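Local coordinates for protein D,D-dipeptidase/D,D-carboxypeptidase (Enterococcus faecalis, PDB 4MUQ) that probably hydrolyses D-Ala-D-Ala, as the dipeptide or at peptide ends, as a zinc-dependent D,D-peptidase of vancomycin resistance, and here holds a phosphinate analogue, at residues D115-N119 and P128-Y132; I45-V51 and T110-I114. All blocks are in the same frame, centred on the assembly; numbering follows the deposited sequence.

Contact 1. Residues D115-N119 and P128-Y132; sequences DLGLN and PDFPY. With ZN (zinc ion), chain B; LY0 ((2R)-3-[(R)-[(1R)-1-aminoethyl](hydroxy)phosphoryl]-2-methylpropanoic acid), chain C; 2D8 ((2R)-3-[(R)-[(1S)-1-aminoethyl](hydroxy)phosphoryl]-2-methylpropanoic acid), chain D.
This is a strand-to-loop contact at the C-terminal end of inner strand 113-118 of the four-stranded catalytic sheet: Leu116, Gly117 and Leu118 meet Pro128 to Pro131 of the loop that leads into helix 134-142. One backbone bond joins the two, Leu118 N to Asp129 O at 2.7 Å, short and almost straight (167° at the hydrogen). The same carbonyl receives a CA-H contact from Gly117 and a hydrogen bond from a water that also donates to Leu118 O.

Phe130 presents one ring face to Leu116. With CG anti to its backbone N (chi1 -155°), the ring runs alongside the leucine side chain, and Leu116 CB sits over that face, toward the rim, 4.0 Å from the centroid: a CH-pi contact. A second apolar touch is made by Leu118, which crosses Pro131 at about a right angle, its CD1 3.8 Å from Pro131 CD. Asp129 OD2 comes within 3.3 Å of Leu118 CD1, but its charge is paired with Lys120. Leu116 O, covered by Pro128 and Phe130, is buried without a polar partner.

At the other end of the strand segment Asp115 grips the zinc unevenly with both carboxylate oxygens, OD1 at 2.0 Å and OD2 at 2.4 Å. His108 and His168 complete the protein ligands, and the phosphinate adds O31 and O32. In one of the two modelled diastereomers, the amine N1 also donates to Asp115 OD2. This is the His-Asp-His zinc site of the Hedgehog/DD-peptidase fold, with its aspartate on an inner strand.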
# COMPACT_ATOMS: atom_id res chain seq x y z
N ASP A 115 2.70 2.25 -10.22
CA ASP A 115 3.68 1.60 -11.07
C ASP A 115 4.65 2.68 -11.55
O ASP A 115 4.22 3.71 -12.06
CB ASP A 115 3.00 0.91 -12.26
CG ASP A 115 2.09 -0.24 -11.83
OD1 ASP A 115 2.31 -0.78 -10.76
OD2 ASP A 115 1.12 -0.63 -12.51
N LEU A 116 5.94 2.42 -11.38
CA LEU A 116 6.98 3.36 -11.76
C LEU A 116 7.86 2.77 -12.87
O LEU A 116 8.02 1.55 -12.97
CB LEU A 116 7.87 3.69 -10.56
CG LEU A 116 7.13 4.29 -9.36
CD1 LEU A 116 8.08 4.41 -8.19
CD2 LEU A 116 6.56 5.65 -9.72
N GLY A 117 8.44 3.64 -13.69
CA GLY A 117 9.33 3.18 -14.73
C GLY A 117 10.46 4.14 -15.00
O GLY A 117 10.39 5.33 -14.67
N LEU A 118 11.52 3.60 -15.59
CA LEU A 118 12.62 4.40 -16.12
C LEU A 118 12.08 5.35 -17.18
O LEU A 118 11.26 4.96 -18.01
CB LEU A 118 13.67 3.49 -16.75
CG LEU A 118 14.89 3.16 -15.90
CD1 LEU A 118 15.83 2.23 -16.65
CD2 LEU A 118 15.61 4.44 -15.52
N ASN A 119 12.53 6.60 -17.15
CA ASN A 119 12.10 7.55 -18.16
C ASN A 119 12.76 7.27 -19.50
O ASN A 119 13.91 7.65 -19.72
CB ASN A 119 12.37 8.99 -17.72
CG ASN A 119 11.71 10.03 -18.63
OD1 ASN A 119 11.64 9.86 -19.84
ND2 ASN A 119 11.24 11.12 -18.03
N PRO A 128 6.44 -2.14 -16.99
CA PRO A 128 7.44 -1.09 -17.18
C PRO A 128 8.81 -1.43 -16.59
O PRO A 128 8.89 -2.20 -15.63
CB PRO A 128 6.84 0.11 -16.43
CG PRO A 128 5.91 -0.48 -15.45
CD PRO A 128 5.37 -1.73 -16.06
N ASP A 129 9.86 -0.84 -17.16
CA ASP A 129 11.23 -1.11 -16.72
C ASP A 129 11.57 -0.34 -15.44
O ASP A 129 11.58 0.89 -15.44
CB ASP A 129 12.22 -0.76 -17.84
CG ASP A 129 13.63 -1.30 -17.56
OD1 ASP A 129 13.75 -2.45 -17.09
OD2 ASP A 129 14.60 -0.57 -17.83
N PHE A 130 11.85 -1.07 -14.38
CA PHE A 130 12.25 -0.47 -13.10
C PHE A 130 13.31 -1.38 -12.48
O PHE A 130 13.01 -2.17 -11.58
CB PHE A 130 11.04 -0.30 -12.18
CG PHE A 130 11.20 0.81 -11.16
CD1 PHE A 130 11.25 2.13 -11.56
CD2 PHE A 130 11.30 0.52 -9.81
CE1 PHE A 130 11.40 3.16 -10.63
CE2 PHE A 130 11.46 1.54 -8.87
CZ PHE A 130 11.50 2.85 -9.28
N PRO A 131 14.54 -1.28 -12.98
CA PRO A 131 15.59 -2.24 -12.63
C PRO A 131 16.07 -2.15 -11.18
O PRO A 131 15.70 -1.25 -10.43
CB PRO A 131 16.73 -1.92 -13.62
CG PRO A 131 16.47 -0.53 -14.09
CD PRO A 131 14.97 -0.33 -14.03
N TYR A 132 16.89 -3.12 -10.81
CA TYR A 132 17.46 -3.20 -9.47
C TYR A 132 18.85 -2.57 -9.49
O TYR A 132 19.77 -3.04 -8.81
CB TYR A 132 17.51 -4.66 -9.00
CG TYR A 132 16.14 -5.25 -8.72
CD1 TYR A 132 15.58 -5.19 -7.45
CD2 TYR A 132 15.39 -5.84 -9.74
CE1 TYR A 132 14.35 -5.72 -7.19
CE2 TYR A 132 14.14 -6.38 -9.49
CZ TYR A 132 13.61 -6.30 -8.21
OH TYR A 132 12.38 -6.82 -7.92
ZN ZN B . 0.74 -1.93 -10.56
P LY0 C . 0.06 -4.10 -12.30
C1 LY0 C . -1.13 -4.37 -14.63
N1 LY0 C . 1.02 -5.27 -14.50
C2 LY0 C . 0.27 -4.14 -14.11
C4 LY0 C . -0.65 -5.67 -11.71
C5 LY0 C . -1.36 -5.56 -10.40
C6 LY0 C . -2.76 -5.01 -10.62
C7 LY0 C . -1.39 -6.94 -9.76
O31 LY0 C . -0.93 -2.97 -11.95
O32 LY0 C . 1.42 -3.72 -11.62
O61 LY0 C . -3.23 -4.33 -9.73
O62 LY0 C . -3.37 -5.29 -11.64
C4 2D8 D . -0.64 -5.67 -11.70
C5 2D8 D . -1.37 -5.56 -10.40
C6 2D8 D . -2.77 -5.01 -10.62
C7 2D8 D . -1.39 -6.94 -9.76
N1 2D8 D . 1.00 -3.13 -14.57
P 2D8 D . 0.06 -4.11 -12.30
C1 2D8 D . -1.10 -4.37 -14.65
C2 2D8 D . 0.31 -4.26 -14.09
O31 2D8 D . -0.94 -2.98 -11.97
O32 2D8 D . 1.42 -3.72 -11.63
O61 2D8 D . -3.23 -4.33 -9.73
O62 2D8 D . -3.37 -5.29 -11.64
O HOH W 1 10.46 2.25 -18.21

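Contact 2. Residues I45-V51 and T110-I114; sequences ILMKRDV and TGLAI
Gly111 sits at a positive phi of 80° with Lys48 pressed against it: a CB here would clash with Lys48 CG, and at these backbone angles it would also press on the carbonyl O of Thr110. A single backbone bond joins the segments at this point, Lys48 N to Gly111 O at 3.1 Å, very straight at the hydrogen (175°).

The glycine lies within an ST turn: Thr110 OG1 accepts from Leu112 N at 3.0 Å and is also hydrogen-bonded to Glu107 O. The turn leads into strand 113-118 of the catalytic sheet of this Hedgehog/DD-peptidase fold, while Lys48, the N-cap residue, opens helix 49-62. In the conformer modelled here, Met47 lays its thioether against the Thr110-Leu112 turn and the start of strand 113-118, its methyl CE 3.9 Å from Ile114 CB.

Lys48 runs its aliphatic part alongside Leu112, CD to CD2 at 3.7 Å, before bending away to give NZ to Lys33 O. Crossing that leucine at about a right angle, Val51 from the first turn of the helix brings its CG2 to within 3.8 Å of the same Leu112 CD2 methyl.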
# COMPACT_ATOMS: atom_id res chain seq x y z
N ILE A 45 -2.34 10.85 -13.89
CA ILE A 45 -2.02 9.82 -12.93
C ILE A 45 -2.37 10.31 -11.53
O ILE A 45 -1.67 11.14 -10.97
CB ILE A 45 -0.56 9.40 -13.02
CG1 ILE A 45 -0.28 8.93 -14.44
CG2 ILE A 45 -0.24 8.32 -11.98
CD1 ILE A 45 0.81 7.92 -14.55
N LEU A 46 -3.46 9.79 -10.99
CA LEU A 46 -3.94 10.24 -9.68
C LEU A 46 -3.50 9.30 -8.58
O LEU A 46 -3.28 8.11 -8.82
CB LEU A 46 -5.46 10.31 -9.67
CG LEU A 46 -6.13 11.05 -10.83
CD1 LEU A 46 -7.64 11.00 -10.67
CD2 LEU A 46 -5.63 12.49 -10.89
N MET A 47 -3.34 9.84 -7.37
CA MET A 47 -3.06 9.07 -6.16
C MET A 47 -3.77 9.73 -5.00
O MET A 47 -4.15 10.90 -5.09
CB MET A 47 -1.56 9.06 -5.85
CG MET A 47 -0.69 8.34 -6.86
SD MET A 47 -1.00 6.58 -6.95
CE MET A 47 -0.29 6.02 -5.40
N LYS A 48 -3.94 9.01 -3.90
CA LYS A 48 -4.42 9.67 -2.70
C LYS A 48 -3.44 10.80 -2.34
O LYS A 48 -2.21 10.64 -2.49
CB LYS A 48 -4.55 8.69 -1.53
CG LYS A 48 -5.71 7.71 -1.66
CD LYS A 48 -6.04 7.05 -0.32
CE LYS A 48 -6.53 8.07 0.70
NZ LYS A 48 -7.93 8.51 0.44
N ARG A 49 -3.98 11.92 -1.89
CA ARG A 49 -3.21 13.14 -1.66
C ARG A 49 -1.97 12.92 -0.79
O ARG A 49 -0.87 13.34 -1.15
CB ARG A 49 -4.10 14.23 -1.04
CG ARG A 49 -3.38 15.55 -0.76
CD ARG A 49 -4.31 16.59 -0.13
NE ARG A 49 -5.11 17.29 -1.13
CZ ARG A 49 -6.39 17.03 -1.39
NH1 ARG A 49 -7.03 16.08 -0.73
NH2 ARG A 49 -7.04 17.73 -2.32
N ASP A 50 -2.14 12.27 0.36
CA ASP A 50 -1.01 12.07 1.25
C ASP A 50 0.05 11.16 0.63
O ASP A 50 1.24 11.35 0.86
CB ASP A 50 -1.48 11.57 2.63
CG ASP A 50 -2.35 12.59 3.34
OD1 ASP A 50 -2.19 13.80 3.10
OD2 ASP A 50 -3.22 12.17 4.15
N VAL A 51 -0.40 10.21 -0.18
CA VAL A 51 0.51 9.31 -0.89
C VAL A 51 1.31 10.06 -1.99
O VAL A 51 2.52 9.84 -2.16
CB VAL A 51 -0.25 8.11 -1.48
CG1 VAL A 51 0.70 7.15 -2.13
CG2 VAL A 51 -1.05 7.40 -0.39
N THR A 110 -7.35 1.51 -5.09
CA THR A 110 -7.38 2.16 -3.76
C THR A 110 -6.74 3.55 -3.74
O THR A 110 -6.89 4.29 -2.78
CB THR A 110 -6.62 1.35 -2.68
OG1 THR A 110 -5.22 1.33 -2.98
CG2 THR A 110 -7.16 -0.08 -2.53
N GLY A 111 -5.97 3.88 -4.78
CA GLY A 111 -5.18 5.11 -4.74
C GLY A 111 -3.89 5.01 -3.95
O GLY A 111 -3.21 6.02 -3.78
N LEU A 112 -3.56 3.81 -3.48
CA LEU A 112 -2.36 3.58 -2.66
C LEU A 112 -1.22 2.94 -3.44
O LEU A 112 -0.13 2.77 -2.90
CB LEU A 112 -2.71 2.68 -1.47
CG LEU A 112 -3.79 3.20 -0.52
CD1 LEU A 112 -4.13 2.14 0.52
CD2 LEU A 112 -3.39 4.51 0.18
N ALA A 113 -1.46 2.57 -4.70
CA ALA A 113 -0.45 1.85 -5.47
C ALA A 113 -0.02 2.62 -6.68
O ALA A 113 -0.82 3.30 -7.33
CB ALA A 113 -0.98 0.48 -5.89
N ILE A 114 1.26 2.50 -7.00
CA ILE A 114 1.80 3.16 -8.17
C ILE A 114 2.78 2.24 -8.89
O ILE A 114 3.57 1.53 -8.26
CB ILE A 114 2.45 4.51 -7.79
CG1 ILE A 114 2.83 5.28 -9.05
CG2 ILE A 114 3.63 4.33 -6.84
CD1 ILE A 114 2.62 6.78 -8.95

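Strand 113-118 runs through both contacts: Ile114 closes the second segment of contact 2 and Asp115 opens the first of contact 1. The two centres are about 17 Å apart and, beyond this junction, the segments do not touch each other. The zinc site lies beside the shared strand. In contact 1 Asp115 binds the metal directly, whereas in contact 2 the nearby side chain is Ala113, about 6 Å from the zinc, about 7 Å from the phosphinate and about 4 Å from the side chains of both His108 and His168. Contact 2 thus joins the strand's start to the 45-51 region, and contact 1 joins its end to the loop before helix 134-142.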